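Neuraminidase (Influenza A virus, PDB 4GDI) is a neuraminidase-like surface glycoprotein of a bat influenza virus, a tetrameric beta-propeller that may remove terminal sialic acids, though its putative active site has diverged. Local coordinates at residues A[198-210]-A[265-277]. Residues are numbered along the deposited sequence; the frame is centred on the assembly and turned at random.
Sequences EYSTCYTINNLIK and GGIQGFILDEKPA. With CA (calcium ion), chain R; NO3 (nitrate ion), chain B.
Tyr203 and Lys210 converge on a single carboxylate oxygen, OE2 of Glu274. The Tyr203 hydroxyl donates to it, OH to OE2 2.8 Å, in the plane of the phenol ring and on the oxygen's anti lone pair. The ammonium of Lys210 meets OE2 from above the carboxylate plane in a salt bridge (NZ to OE2 2.7 Å), and also donates to the carbonyl oxygen of Asp273. Lysine suits this place because its long chain, extended beyond CG, brings a terminal ammonium to both oxygens. Its CB packs on one face of the Tyr203 ring, offset toward the rim. Glu274 meets the pair by bending at chi2 (-68°). Leu272 adds a CH-pi contact, its CD1 4.1 Å from the ring centroid of Tyr203, and a weak bond from Asp273 N also reaches the hydroxyl.

At the other end, the extended side chain of Gln268 lies against CB of Tyr199; its NE2 hydrogen-bonds to Pro148 O and, weakly, to Tyr199 O. A nitrate, probably from the crystallisation liquor, covers one face of the Tyr199 ring and accepts from Gln268 N (3.1 Å to O3).

Farther out, Arg226 pairs with Asp273, and Gly265 O helps bind calcium. The contact thus joins the hairpin of strands 200-205 and 208-214, the first two strands of a four-stranded propeller blade, to the long loop leading to strand 277-281. Two donors on OE2, one of them charged, would probably stabilise the carboxylate of Glu274, although it is partly exposed.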
ATOM      1  N   GLU A 198       8.605  37.311   1.832  1.00 24.83           N
ATOM      2  CA  GLU A 198       7.755  36.158   2.125  1.00 24.09           C
ATOM      3  C   GLU A 198       8.061  34.991   1.181  1.00 23.03           C
ATOM      4  O   GLU A 198       8.688  35.167   0.134  1.00 25.18           O
ATOM      5  CB  GLU A 198       6.272  36.523   1.952  1.00 24.89           C
ATOM      6  CG  GLU A 198       5.807  37.753   2.741  1.00 27.02           C
ATOM      7  CD  GLU A 198       5.754  37.533   4.238  1.00 26.85           C
ATOM      8  OE1 GLU A 198       5.525  36.387   4.689  1.00 30.65           O
ATOM      9  OE2 GLU A 198       5.936  38.524   4.973  1.00 27.36           O
ATOM     10  N   TYR A 199       7.581  33.808   1.556  1.00 21.64           N
ATOM     11  CA  TYR A 199       7.572  32.649   0.672  1.00 16.81           C
ATOM     12  C   TYR A 199       8.965  32.239   0.180  1.00 19.17           C
ATOM     13  O   TYR A 199       9.121  31.845  -0.984  1.00 18.77           O
ATOM     14  CB  TYR A 199       6.709  32.920  -0.556  1.00 21.13           C
ATOM     15  CG  TYR A 199       5.345  33.510  -0.300  1.00 24.34           C
ATOM     16  CD1 TYR A 199       4.674  33.299   0.895  1.00 27.09           C
ATOM     17  CD2 TYR A 199       4.714  34.272  -1.283  1.00 32.96           C
ATOM     18  CE1 TYR A 199       3.400  33.829   1.101  1.00 33.54           C
ATOM     19  CE2 TYR A 199       3.452  34.816  -1.084  1.00 35.71           C
ATOM     20  CZ  TYR A 199       2.800  34.585   0.106  1.00 31.91           C
ATOM     21  OH  TYR A 199       1.553  35.121   0.296  1.00 41.06           O
ATOM     22  N   SER A 200       9.969  32.328   1.047  1.00 17.35           N
ATOM     23  CA  SER A 200      11.313  31.905   0.682  1.00 22.33           C
ATOM     24  C   SER A 200      11.275  30.528   0.054  1.00 24.45           C
ATOM     25  O   SER A 200      10.714  29.602   0.632  1.00 26.55           O
ATOM     26  CB  SER A 200      12.222  31.828   1.918  1.00 22.58           C
ATOM     27  OG  SER A 200      12.430  33.102   2.475  1.00 32.95           O
ATOM     28  N   THR A 201      11.916  30.382  -1.102  1.00 18.32           N
ATOM     29  CA  THR A 201      12.170  29.080  -1.676  1.00 16.34           C
ATOM     30  C   THR A 201      13.671  28.997  -1.948  1.00 23.02           C
ATOM     31  O   THR A 201      14.274  29.917  -2.516  1.00 22.78           O
ATOM     32  CB  THR A 201      11.309  28.822  -2.941  1.00 22.80           C
ATOM     33  OG1 THR A 201      11.631  27.554  -3.523  1.00 25.17           O
ATOM     34  CG2 THR A 201      11.521  29.919  -4.009  1.00 23.92           C
ATOM     35  N   CYS A 202      14.283  27.897  -1.518  1.00 21.89           N
ATOM     36  CA  CYS A 202      15.737  27.851  -1.353  1.00 17.33           C
ATOM     37  C   CYS A 202      16.349  26.567  -1.907  1.00 21.00           C
ATOM     38  O   CYS A 202      15.657  25.559  -2.093  1.00 23.97           O
ATOM     39  CB  CYS A 202      16.096  27.900   0.141  1.00 18.73           C
ATOM     40  SG  CYS A 202      15.376  29.229   1.151  1.00 25.15           S
ATOM     41  N   TYR A 203      17.660  26.609  -2.136  1.00 19.12           N
ATOM     42  CA  TYR A 203      18.436  25.422  -2.467  1.00 18.81           C
ATOM     43  C   TYR A 203      19.802  25.618  -1.834  1.00 22.27           C
ATOM     44  O   TYR A 203      20.104  26.707  -1.338  1.00 22.16           O
ATOM     45  CB  TYR A 203      18.542  25.204  -3.979  1.00 18.42           C
ATOM     46  CG  TYR A 203      19.248  26.314  -4.700  1.00 17.04           C
ATOM     47  CD1 TYR A 203      18.544  27.427  -5.156  1.00 22.40           C
ATOM     48  CD2 TYR A 203      20.619  26.260  -4.929  1.00 25.75           C
ATOM     49  CE1 TYR A 203      19.187  28.459  -5.824  1.00 16.43           C
ATOM     50  CE2 TYR A 203      21.274  27.284  -5.602  1.00 25.94           C
ATOM     51  CZ  TYR A 203      20.547  28.381  -6.039  1.00 20.66           C
ATOM     52  OH  TYR A 203      21.188  29.397  -6.690  1.00 19.93           O
ATOM     53  N   THR A 204      20.610  24.562  -1.811  1.00 20.22           N
ATOM     54  CA  THR A 204      21.953  24.665  -1.262  1.00 24.87           C
ATOM     55  C   THR A 204      23.016  24.139  -2.231  1.00 24.83           C
ATOM     56  O   THR A 204      22.793  23.180  -2.970  1.00 24.56           O
ATOM     57  CB  THR A 204      22.077  23.919   0.068  1.00 25.19           C
ATOM     58  OG1 THR A 204      23.401  24.106   0.586  1.00 29.45           O
ATOM     59  CG2 THR A 204      21.807  22.442  -0.120  1.00 21.89           C
ATOM     60  N   ILE A 205      24.167  24.800  -2.228  1.00 29.30           N
ATOM     61  CA  ILE A 205      25.302  24.385  -3.050  1.00 30.24           C
ATOM     62  C   ILE A 205      26.586  24.962  -2.467  1.00 49.96           C
ATOM     63  O   ILE A 205      26.579  26.092  -1.970  1.00 36.52           O
ATOM     64  CB  ILE A 205      25.151  24.858  -4.511  1.00 35.96           C
ATOM     65  CG1 ILE A 205      26.134  24.113  -5.425  1.00 48.73           C
ATOM     66  CG2 ILE A 205      25.375  26.360  -4.621  1.00 50.72           C
ATOM     67  CD1 ILE A 205      25.923  22.604  -5.469  1.00 50.16           C
ATOM     68  N   ASN A 206      27.681  24.203  -2.580  1.00 69.87           N
ATOM     69  CA  ASN A 206      28.918  24.402  -1.794  1.00 66.26           C
ATOM     70  C   ASN A 206      28.755  25.199  -0.497  1.00 47.36           C
ATOM     71  O   ASN A 206      29.234  26.324  -0.386  1.00 49.81           O
ATOM     72  CB  ASN A 206      30.090  24.979  -2.628  1.00 74.41           C
ATOM     73  CG  ASN A 206      29.656  25.610  -3.937  1.00 71.86           C
ATOM     74  OD1 ASN A 206      28.916  26.595  -3.949  1.00 75.38           O
ATOM     75  ND2 ASN A 206      30.162  25.071  -5.055  1.00 53.60           N
ATOM     76  N   ASN A 207      28.081  24.592   0.479  1.00 52.95           N
ATOM     77  CA  ASN A 207      27.913  25.175   1.818  1.00 50.52           C
ATOM     78  C   ASN A 207      27.227  26.564   1.912  1.00 43.60           C
ATOM     79  O   ASN A 207      27.262  27.212   2.960  1.00 45.41           O
ATOM     80  CB  ASN A 207      29.262  25.198   2.538  1.00 58.40           C
ATOM     81  CG  ASN A 207      29.796  23.795   2.816  1.00 69.93           C
ATOM     82  OD1 ASN A 207      29.473  23.185   3.838  1.00 67.82           O
ATOM     83  ND2 ASN A 207      30.608  23.277   1.897  1.00 60.49           N
ATOM     84  N   LEU A 208      26.585  26.995   0.831  1.00 29.86           N
ATOM     85  CA  LEU A 208      25.782  28.218   0.832  1.00 24.38           C
ATOM     86  C   LEU A 208      24.313  27.866   0.701  1.00 25.48           C
ATOM     87  O   LEU A 208      23.967  26.842   0.116  1.00 25.28           O
ATOM     88  CB  LEU A 208      26.151  29.101  -0.360  1.00 29.12           C
ATOM     89  CG  LEU A 208      27.552  29.702  -0.327  1.00 42.50           C
ATOM     90  CD1 LEU A 208      27.784  30.554  -1.565  1.00 38.37           C
ATOM     91  CD2 LEU A 208      27.719  30.527   0.935  1.00 48.83           C
ATOM     92  N   ILE A 209      23.455  28.717   1.242  1.00 25.36           N
ATOM     93  CA  ILE A 209      22.027  28.559   1.075  1.00 23.58           C
ATOM     94  C   ILE A 209      21.600  29.789   0.279  1.00 22.77           C
ATOM     95  O   ILE A 209      21.969  30.907   0.619  1.00 22.03           O
ATOM     96  CB  ILE A 209      21.270  28.502   2.423  1.00 19.76           C
ATOM     97  CG1 ILE A 209      21.791  27.366   3.330  1.00 19.04           C
ATOM     98  CG2 ILE A 209      19.749  28.324   2.180  1.00 22.93           C
ATOM     99  CD1 ILE A 209      23.110  27.666   4.020  1.00 36.50           C
ATOM    100  N   LYS A 210      20.859  29.573  -0.799  1.00 17.87           N
ATOM    101  CA  LYS A 210      20.381  30.661  -1.617  1.00 22.31           C
ATOM    102  C   LYS A 210      18.873  30.561  -1.728  1.00 19.94           C
ATOM    103  O   LYS A 210      18.350  29.488  -2.041  1.00 21.95           O
ATOM    104  CB  LYS A 210      21.030  30.566  -2.995  1.00 24.20           C
ATOM    105  CG  LYS A 210      22.528  30.846  -2.938  1.00 33.52           C
ATOM    106  CD  LYS A 210      23.171  30.706  -4.282  1.00 42.37           C
ATOM    107  CE  LYS A 210      24.690  30.669  -4.164  1.00 40.68           C
ATOM    108  NZ  LYS A 210      25.261  30.400  -5.506  1.00 40.29           N
ATOM    109  N   GLY A 265       1.394  43.010  -3.621  1.00 28.97           N
ATOM    110  CA  GLY A 265       0.972  41.657  -3.940  1.00 27.24           C
ATOM    111  C   GLY A 265       2.107  40.846  -4.554  1.00 29.94           C
ATOM    112  O   GLY A 265       3.242  41.316  -4.660  1.00 28.37           O
ATOM    113  N   GLY A 266       1.799  39.619  -4.955  1.00 24.79           N
ATOM    114  CA  GLY A 266       2.787  38.751  -5.544  1.00 30.15           C
ATOM    115  C   GLY A 266       2.479  37.285  -5.321  1.00 31.18           C
ATOM    116  O   GLY A 266       1.442  36.917  -4.757  1.00 25.85           O
ATOM    117  N   ILE A 267       3.394  36.441  -5.778  1.00 27.60           N
ATOM    118  CA  ILE A 267       3.185  35.009  -5.759  1.00 22.11           C
ATOM    119  C   ILE A 267       4.539  34.306  -5.635  1.00 28.71           C
ATOM    120  O   ILE A 267       5.530  34.762  -6.198  1.00 20.03           O
ATOM    121  CB  ILE A 267       2.426  34.560  -7.017  1.00 21.30           C
ATOM    122  CG1 ILE A 267       1.918  33.124  -6.839  1.00 24.75           C
ATOM    123  CG2 ILE A 267       3.308  34.717  -8.244  1.00 23.86           C
ATOM    124  CD1 ILE A 267       0.926  32.665  -7.886  1.00 33.55           C
ATOM    125  N   GLN A 268       4.589  33.231  -4.847  1.00 20.56           N
ATOM    126  CA  GLN A 268       5.841  32.493  -4.638  1.00 16.27           C
ATOM    127  C   GLN A 268       6.497  32.126  -5.957  1.00 19.52           C
ATOM    128  O   GLN A 268       5.843  31.609  -6.870  1.00 21.73           O
ATOM    129  CB  GLN A 268       5.564  31.215  -3.839  1.00 21.05           C
ATOM    130  CG  GLN A 268       6.813  30.470  -3.362  1.00 16.26           C
ATOM    131  CD  GLN A 268       6.493  29.530  -2.204  1.00 18.11           C
ATOM    132  OE1 GLN A 268       5.362  29.067  -2.070  1.00 22.43           O
ATOM    133  NE2 GLN A 268       7.478  29.268  -1.366  1.00 19.33           N
ATOM    134  N   GLY A 269       7.797  32.388  -6.048  1.00 20.99           N
ATOM    135  CA  GLY A 269       8.572  32.068  -7.230  1.00 19.05           C
ATOM    136  C   GLY A 269      10.069  32.020  -6.957  1.00 24.12           C
ATOM    137  O   GLY A 269      10.516  32.304  -5.850  1.00 18.74           O
ATOM    138  N   PHE A 270      10.842  31.679  -7.981  1.00 23.88           N
ATOM    139  CA  PHE A 270      12.263  31.392  -7.809  1.00 19.67           C
ATOM    140  C   PHE A 270      13.148  32.011  -8.891  1.00 24.02           C
ATOM    141  O   PHE A 270      12.698  32.244 -10.016  1.00 19.91           O
ATOM    142  CB  PHE A 270      12.479  29.873  -7.809  1.00 17.00           C
ATOM    143  CG  PHE A 270      12.216  29.209  -9.144  1.00 16.00           C
ATOM    144  CD1 PHE A 270      13.217  29.102 -10.085  1.00 22.18           C
ATOM    145  CD2 PHE A 270      10.968  28.674  -9.445  1.00 20.71           C
ATOM    146  CE1 PHE A 270      12.987  28.477 -11.309  1.00 19.84           C
ATOM    147  CE2 PHE A 270      10.728  28.044 -10.666  1.00 20.35           C
ATOM    148  CZ  PHE A 270      11.735  27.954 -11.600  1.00 19.54           C
ATOM    149  N   ILE A 271      14.401  32.257  -8.515  1.00 23.68           N
ATOM    150  CA  ILE A 271      15.488  32.644  -9.427  1.00 18.48           C
ATOM    151  C   ILE A 271      16.684  31.751  -9.094  1.00 20.17           C
ATOM    152  O   ILE A 271      17.111  31.702  -7.943  1.00 20.72           O
ATOM    153  CB  ILE A 271      15.891  34.127  -9.227  1.00 18.78           C
ATOM    154  CG1 ILE A 271      14.752  35.057  -9.672  1.00 16.58           C
ATOM    155  CG2 ILE A 271      17.203  34.455  -9.958  1.00 23.43           C
ATOM    156  CD1 ILE A 271      15.085  36.527  -9.595  1.00 22.36           C
ATOM    157  N   LEU A 272      17.202  31.017 -10.073  1.00 23.46           N
ATOM    158  CA  LEU A 272      18.432  30.261  -9.857  1.00 24.04           C
ATOM    159  C   LEU A 272      19.607  31.223  -9.849  1.00 26.53           C
ATOM    160  O   LEU A 272      20.021  31.729 -10.889  1.00 25.40           O
ATOM    161  CB  LEU A 272      18.627  29.191 -10.925  1.00 21.73           C
ATOM    162  CG  LEU A 272      19.752  28.179 -10.682  1.00 27.25           C
ATOM    163  CD1 LEU A 272      19.509  27.393  -9.416  1.00 31.29           C
ATOM    164  CD2 LEU A 272      19.880  27.221 -11.865  1.00 30.04           C
ATOM    165  N   ASP A 273      20.147  31.438  -8.657  1.00 18.87           N
ATOM    166  CA  ASP A 273      21.110  32.497  -8.392  1.00 20.69           C
ATOM    167  C   ASP A 273      22.534  31.950  -8.535  1.00 22.00           C
ATOM    168  O   ASP A 273      23.259  31.794  -7.557  1.00 25.01           O
ATOM    169  CB  ASP A 273      20.847  33.052  -6.990  1.00 26.45           C
ATOM    170  CG  ASP A 273      21.778  34.180  -6.609  1.00 30.12           C
ATOM    171  OD1 ASP A 273      22.478  34.736  -7.492  1.00 27.74           O
ATOM    172  OD2 ASP A 273      21.794  34.510  -5.406  1.00 25.16           O
ATOM    173  N   GLU A 274      22.888  31.665  -9.787  1.00 25.67           N
ATOM    174  CA  GLU A 274      24.193  31.156 -10.170  1.00 32.01           C
ATOM    175  C   GLU A 274      24.738  31.962 -11.367  1.00 31.35           C
ATOM    176  O   GLU A 274      24.203  33.004 -11.733  1.00 29.33           O
ATOM    177  CB  GLU A 274      24.059  29.679 -10.552  1.00 26.50           C
ATOM    178  CG  GLU A 274      23.446  28.826  -9.456  1.00 28.79           C
ATOM    179  CD  GLU A 274      24.371  28.694  -8.263  1.00 27.71           C
ATOM    180  OE1 GLU A 274      25.596  28.647  -8.501  1.00 30.38           O
ATOM    181  OE2 GLU A 274      23.893  28.648  -7.103  1.00 28.99           O
ATOM    182  N   LYS A 275      25.806  31.465 -11.965  1.00 25.37           N
ATOM    183  CA  LYS A 275      26.318  32.011 -13.209  1.00 27.50           C
ATOM    184  C   LYS A 275      26.515  30.852 -14.173  1.00 29.35           C
ATOM    185  O   LYS A 275      27.423  30.048 -13.988  1.00 31.30           O
ATOM    186  CB  LYS A 275      27.656  32.710 -12.987  1.00 34.34           C
ATOM    187  CG  LYS A 275      27.569  34.005 -12.200  1.00 39.71           C
ATOM    188  CD  LYS A 275      28.874  34.786 -12.312  1.00 43.34           C
ATOM    189  CE  LYS A 275      28.923  35.912 -11.298  1.00 52.51           C
ATOM    190  NZ  LYS A 275      30.306  36.121 -10.782  1.00 71.32           N
ATOM    191  N   PRO A 276      25.658  30.743 -15.194  1.00 27.86           N
ATOM    192  CA  PRO A 276      24.500  31.587 -15.505  1.00 25.04           C
ATOM    193  C   PRO A 276      23.392  31.510 -14.470  1.00 26.04           C
ATOM    194  O   PRO A 276      23.266  30.503 -13.767  1.00 25.07           O
ATOM    195  CB  PRO A 276      23.974  30.981 -16.810  1.00 29.61           C
ATOM    196  CG  PRO A 276      25.145  30.285 -17.407  1.00 34.91           C
ATOM    197  CD  PRO A 276      25.874  29.722 -16.233  1.00 34.30           C
ATOM    198  N   ALA A 277      22.592  32.569 -14.403  1.00 30.16           N
ATOM    199  CA  ALA A 277      21.379  32.570 -13.608  1.00 26.72           C
ATOM    200  C   ALA A 277      20.211  32.161 -14.487  1.00 26.88           C
ATOM    201  O   ALA A 277      20.297  32.228 -15.711  1.00 26.41           O
ATOM    202  CB  ALA A 277      21.131  33.952 -13.039  1.00 20.90           C
TER
HETATM  203 CA    CA R 509       5.345  42.032  -5.426  1.00 25.49          CA
HETATM  204  N   NO3 B 514       1.896  31.959  -1.904  1.00 53.07           N
HETATM  205  O1  NO3 B 514       2.839  30.997  -1.516  1.00 46.18           O
HETATM  206  O2  NO3 B 514       0.773  32.204  -1.093  1.00 69.53           O
HETATM  207  O3  NO3 B 514       2.075  32.668  -3.097  1.00 26.63           O
HETATM  208  O   HOH W   1       9.333  33.279  -3.266  1.00 20.94           O
HETATM  209  O   HOH W   2       4.345  42.534  -7.573  1.00 26.33           O